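Local coordinates for MMS19 nucleotide excision repair protein homolog (Mus musculus, PDB 6TBL) that probably serves as a core component of the cytosolic iron-sulfur assembly complex, helping deliver clusters to proteins of DNA metabolism and genome integrity, at residues 25-36 against 54-65. Sequence-based numbering, arbitrary orientation.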
loop_
_atom_site.group_PDB
_atom_site.type_symbol
_atom_site.label_atom_id
_atom_site.label_comp_id
_atom_site.label_asym_id
_atom_site.label_seq_id
_atom_site.Cartn_x
_atom_site.Cartn_y
_atom_site.Cartn_z
ATOM N N GLN A 25 18.513 -24.244 26.202
ATOM C CA GLN A 25 18.372 -23.098 25.308
ATOM C C GLN A 25 18.593 -21.788 26.056
ATOM O O GLN A 25 19.375 -20.935 25.618
ATOM C CB GLN A 25 16.997 -23.125 24.640
ATOM C CG GLN A 25 16.776 -24.348 23.762
ATOM C CD GLN A 25 15.332 -24.517 23.340
ATOM O OE1 GLN A 25 14.437 -23.853 23.861
ATOM N NE2 GLN A 25 15.097 -25.410 22.388
ATOM N N LEU A 26 17.915 -21.613 27.193
ATOM C CA LEU A 26 18.175 -20.448 28.033
ATOM C C LEU A 26 19.635 -20.377 28.454
ATOM O O LEU A 26 20.196 -19.281 28.563
ATOM C CB LEU A 26 17.272 -20.476 29.266
ATOM C CG LEU A 26 15.814 -20.096 29.018
ATOM C CD1 LEU A 26 14.987 -20.286 30.274
ATOM C CD2 LEU A 26 15.726 -18.660 28.525
ATOM N N SER A 27 20.266 -21.531 28.678
ATOM C CA SER A 27 21.656 -21.548 29.123
ATOM C C SER A 27 22.590 -21.018 28.042
ATOM O O SER A 27 23.409 -20.128 28.297
ATOM C CB SER A 27 22.053 -22.965 29.537
ATOM O OG SER A 27 23.402 -23.015 29.963
ATOM N N THR A 28 22.480 -21.548 26.821
ATOM C CA THR A 28 23.385 -21.111 25.764
ATOM C C THR A 28 23.087 -19.684 25.317
ATOM O O THR A 28 24.009 -18.951 24.942
ATOM C CB THR A 28 23.322 -22.073 24.574
ATOM O OG1 THR A 28 24.172 -21.598 23.524
ATOM C CG2 THR A 28 21.900 -22.200 24.053
ATOM N N LEU A 29 21.818 -19.267 25.365
ATOM C CA LEU A 29 21.474 -17.906 24.961
ATOM C C LEU A 29 22.084 -16.875 25.904
ATOM O O LEU A 29 22.469 -15.784 25.470
ATOM C CB LEU A 29 19.957 -17.741 24.894
ATOM C CG LEU A 29 19.245 -18.376 23.699
ATOM C CD1 LEU A 29 17.741 -18.391 23.918
ATOM C CD2 LEU A 29 19.591 -17.635 22.417
ATOM N N SER A 30 22.181 -17.199 27.196
ATOM C CA SER A 30 22.799 -16.273 28.138
ATOM C C SER A 30 24.296 -16.124 27.900
ATOM O O SER A 30 24.890 -15.143 28.360
ATOM C CB SER A 30 22.546 -16.730 29.575
ATOM O OG SER A 30 23.219 -17.946 29.850
ATOM N N CYS A 31 24.916 -17.073 27.201
ATOM C CA CYS A 31 26.319 -16.959 26.828
ATOM C C CYS A 31 26.508 -16.260 25.492
ATOM O O CYS A 31 27.507 -15.554 25.303
ATOM C CB CYS A 31 26.965 -18.345 26.758
ATOM S SG CYS A 31 27.028 -19.207 28.322
ATOM N N LEU A 32 25.568 -16.437 24.566
ATOM C CA LEU A 32 25.735 -15.922 23.212
ATOM C C LEU A 32 25.556 -14.410 23.149
ATOM O O LEU A 32 26.258 -13.735 22.389
ATOM C CB LEU A 32 24.756 -16.622 22.273
ATOM C CG LEU A 32 25.083 -18.088 21.995
ATOM C CD1 LEU A 32 23.946 -18.765 21.254
ATOM C CD2 LEU A 32 26.380 -18.197 21.206
ATOM N N GLN A 33 24.631 -13.861 23.936
ATOM C CA GLN A 33 24.378 -12.422 23.872
ATOM C C GLN A 33 25.611 -11.585 24.186
ATOM O O GLN A 33 25.915 -10.666 23.404
ATOM C CB GLN A 33 23.207 -12.057 24.787
ATOM C CG GLN A 33 23.004 -10.561 24.942
ATOM C CD GLN A 33 21.738 -10.222 25.696
ATOM O OE1 GLN A 33 20.918 -11.095 25.980
ATOM N NE2 GLN A 33 21.570 -8.947 26.025
ATOM N N PRO A 34 26.355 -11.820 25.275
ATOM C CA PRO A 34 27.579 -11.026 25.484
ATOM C C PRO A 34 28.616 -11.232 24.395
ATOM O O PRO A 34 29.347 -10.290 24.062
ATOM C CB PRO A 34 28.093 -11.513 26.848
ATOM C CG PRO A 34 26.910 -12.141 27.505
ATOM C CD PRO A 34 26.122 -12.752 26.391
ATOM N N LEU A 35 28.702 -12.439 23.828
ATOM C CA LEU A 35 29.633 -12.670 22.728
ATOM C C LEU A 35 29.262 -11.830 21.512
ATOM O O LEU A 35 30.141 -11.310 20.815
ATOM C CB LEU A 35 29.666 -14.156 22.370
ATOM C CG LEU A 35 30.084 -15.112 23.489
ATOM C CD1 LEU A 35 30.032 -16.552 23.010
ATOM C CD2 LEU A 35 31.468 -14.767 24.011
ATOM N N LEU A 36 27.961 -11.682 21.244
ATOM C CA LEU A 36 27.534 -10.832 20.139
ATOM C C LEU A 36 27.890 -9.375 20.387
ATOM O O LEU A 36 28.180 -8.636 19.440
ATOM C CB LEU A 36 26.030 -10.972 19.914
ATOM C CG LEU A 36 25.530 -12.357 19.502
ATOM C CD1 LEU A 36 24.009 -12.410 19.482
ATOM C CD2 LEU A 36 26.102 -12.747 18.147
ATOM N N PHE A 54 18.034 -18.302 16.273
ATOM C CA PHE A 54 17.401 -17.301 17.127
ATOM C C PHE A 54 15.939 -17.103 16.750
ATOM O O PHE A 54 15.073 -16.993 17.627
ATOM C CB PHE A 54 18.157 -15.973 17.045
ATOM C CG PHE A 54 19.496 -15.985 17.729
ATOM C CD1 PHE A 54 19.856 -17.023 18.573
ATOM C CD2 PHE A 54 20.392 -14.947 17.533
ATOM C CE1 PHE A 54 21.088 -17.028 19.199
ATOM C CE2 PHE A 54 21.626 -14.947 18.156
ATOM C CZ PHE A 54 21.974 -15.987 18.992
ATOM N N LEU A 55 15.643 -17.065 15.448
ATOM C CA LEU A 55 14.261 -16.895 15.011
ATOM C C LEU A 55 13.401 -18.086 15.414
ATOM O O LEU A 55 12.254 -17.912 15.844
ATOM C CB LEU A 55 14.210 -16.676 13.500
ATOM C CG LEU A 55 14.791 -15.359 12.985
ATOM C CD1 LEU A 55 14.799 -15.331 11.465
ATOM C CD2 LEU A 55 14.012 -14.177 13.544
ATOM N N ASN A 56 13.933 -19.304 15.284
ATOM C CA ASN A 56 13.182 -20.480 15.710
ATOM C C ASN A 56 12.885 -20.432 17.202
ATOM O O ASN A 56 11.765 -20.736 17.630
ATOM C CB ASN A 56 13.951 -21.753 15.361
ATOM C CG ASN A 56 14.046 -21.983 13.870
ATOM O OD1 ASN A 56 13.126 -22.523 13.255
ATOM N ND2 ASN A 56 15.160 -21.571 13.278
ATOM N N LEU A 57 13.872 -20.041 18.008
ATOM C CA LEU A 57 13.679 -19.987 19.451
ATOM C C LEU A 57 12.732 -18.872 19.869
ATOM O O LEU A 57 12.173 -18.933 20.970
ATOM C CB LEU A 57 15.027 -19.825 20.151
ATOM C CG LEU A 57 15.991 -21.000 19.991
ATOM C CD1 LEU A 57 17.341 -20.658 20.588
ATOM C CD2 LEU A 57 15.414 -22.252 20.636
ATOM N N SER A 58 12.530 -17.865 19.020
ATOM C CA SER A 58 11.586 -16.796 19.323
ATOM C C SER A 58 10.134 -17.248 19.245
ATOM O O SER A 58 9.241 -16.442 19.528
ATOM C CB SER A 58 11.804 -15.616 18.375
ATOM O OG SER A 58 11.519 -15.986 17.038
ATOM N N SER A 59 9.876 -18.499 18.865
ATOM C CA SER A 59 8.529 -19.051 18.800
ATOM C C SER A 59 8.399 -20.297 19.671
ATOM O O SER A 59 7.578 -21.173 19.396
ATOM C CB SER A 59 8.147 -19.367 17.355
ATOM O OG SER A 59 9.109 -20.217 16.759
ATOM N N SER A 60 9.213 -20.390 20.719
ATOM C CA SER A 60 9.181 -21.546 21.598
ATOM C C SER A 60 7.984 -21.467 22.541
ATOM O O SER A 60 7.350 -20.421 22.703
ATOM C CB SER A 60 10.475 -21.649 22.401
ATOM O OG SER A 60 10.524 -20.645 23.397
ATOM N N TYR A 61 7.677 -22.602 23.171
ATOM C CA TYR A 61 6.603 -22.628 24.156
ATOM C C TYR A 61 6.958 -21.811 25.391
ATOM O O TYR A 61 6.066 -21.266 26.051
ATOM C CB TYR A 61 6.287 -24.074 24.541
ATOM C CG TYR A 61 5.203 -24.218 25.586
ATOM C CD1 TYR A 61 3.861 -24.186 25.231
ATOM C CD2 TYR A 61 5.522 -24.396 26.927
ATOM C CE1 TYR A 61 2.866 -24.321 26.182
ATOM C CE2 TYR A 61 4.535 -24.531 27.885
ATOM C CZ TYR A 61 3.208 -24.493 27.507
ATOM O OH TYR A 61 2.222 -24.628 28.456
ATOM N N SER A 62 8.244 -21.705 25.711
ATOM C CA SER A 62 8.681 -21.000 26.908
ATOM C C SER A 62 8.708 -19.496 26.667
ATOM O O SER A 62 9.276 -19.026 25.676
ATOM C CB SER A 62 10.063 -21.493 27.333
ATOM O OG SER A 62 10.610 -20.677 28.353
ATOM N N MET A 63 8.092 -18.742 27.580
ATOM C CA MET A 63 8.137 -17.287 27.486
ATOM C C MET A 63 9.554 -16.766 27.697
ATOM O O MET A 63 9.973 -15.806 27.039
ATOM C CB MET A 63 7.181 -16.666 28.503
ATOM C CG MET A 63 6.969 -15.172 28.338
ATOM S SD MET A 63 6.263 -14.420 29.814
ATOM C CE MET A 63 5.165 -15.724 30.369
ATOM N N ALA A 64 10.310 -17.389 28.604
ATOM C CA ALA A 64 11.665 -16.925 28.881
ATOM C C ALA A 64 12.589 -17.166 27.695
ATOM O O ALA A 64 13.482 -16.357 27.422
ATOM C CB ALA A 64 12.211 -17.610 30.132
ATOM N N VAL A 65 12.389 -18.273 26.981
ATOM C CA VAL A 65 13.210 -18.559 25.809
ATOM C C VAL A 65 12.932 -17.549 24.703
ATOM O O VAL A 65 13.860 -17.014 24.086
ATOM C CB VAL A 65 12.983 -20.006 25.333
ATOM C CG1 VAL A 65 13.686 -20.249 24.005
ATOM C CG2 VAL A 65 13.480 -20.990 26.378
#
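Apolar packing joins L26, L29, L32 and L36 of helix 22-38 to F54 and L57 at the end of helix 47-57 and to V65 at the start of helix 63-76. The contact is largely buried. The F54 ring takes contacts from L29, L32 and L36. Its CG lies anti to the carbonyl carbon (chi1 -72°), and the ring reaches across to helix 22-38. L32 CD1 meets the ring edge in its plane, 3.9 Å from F54 CE1. L36 CD1 also comes at the edge, 3.7 Å from F54 CE2. L29 CD2 approaches obliquely, 3.6 Å from F54 CE1. C72 and M73 of helix 63-76 touch the same ring. Cutting F54 back to an alanine is likely to leave a gap where L29, L32 and L36 now meet the ring, and to cost helix 22-38 part of its grip on helix 47-57.

The segments belong to successive HEAT repeats, HEAT 2 and HEAT 3. Such repeats are helical hairpins that stack side by side into a solenoid, and here a helix of one repeat packs on the hairpin of the next. This fragment is the C-terminal part of the protein.

L29 also packs on L57: their CD1 methyls lie 4.0 Å apart, the two side chains running alongside each other and pointing opposite ways. L57 CD2 comes against the amide of Q25, 3.5 Å from Q25 CD. The amide is held by a hydrogen bond from Q25 NE2 to C19 O, while Q25 OE1 lies near V65 CG1. Further along, L26 CG packs on V65 CG2 at 3.6 Å, and L26 CD2 sits 3.4 Å from A64 O. V65 stands in the first turn of helix 63-76, where S62 is the N-cap. S62 OG accepts from V65 N, and weakly from A64 N.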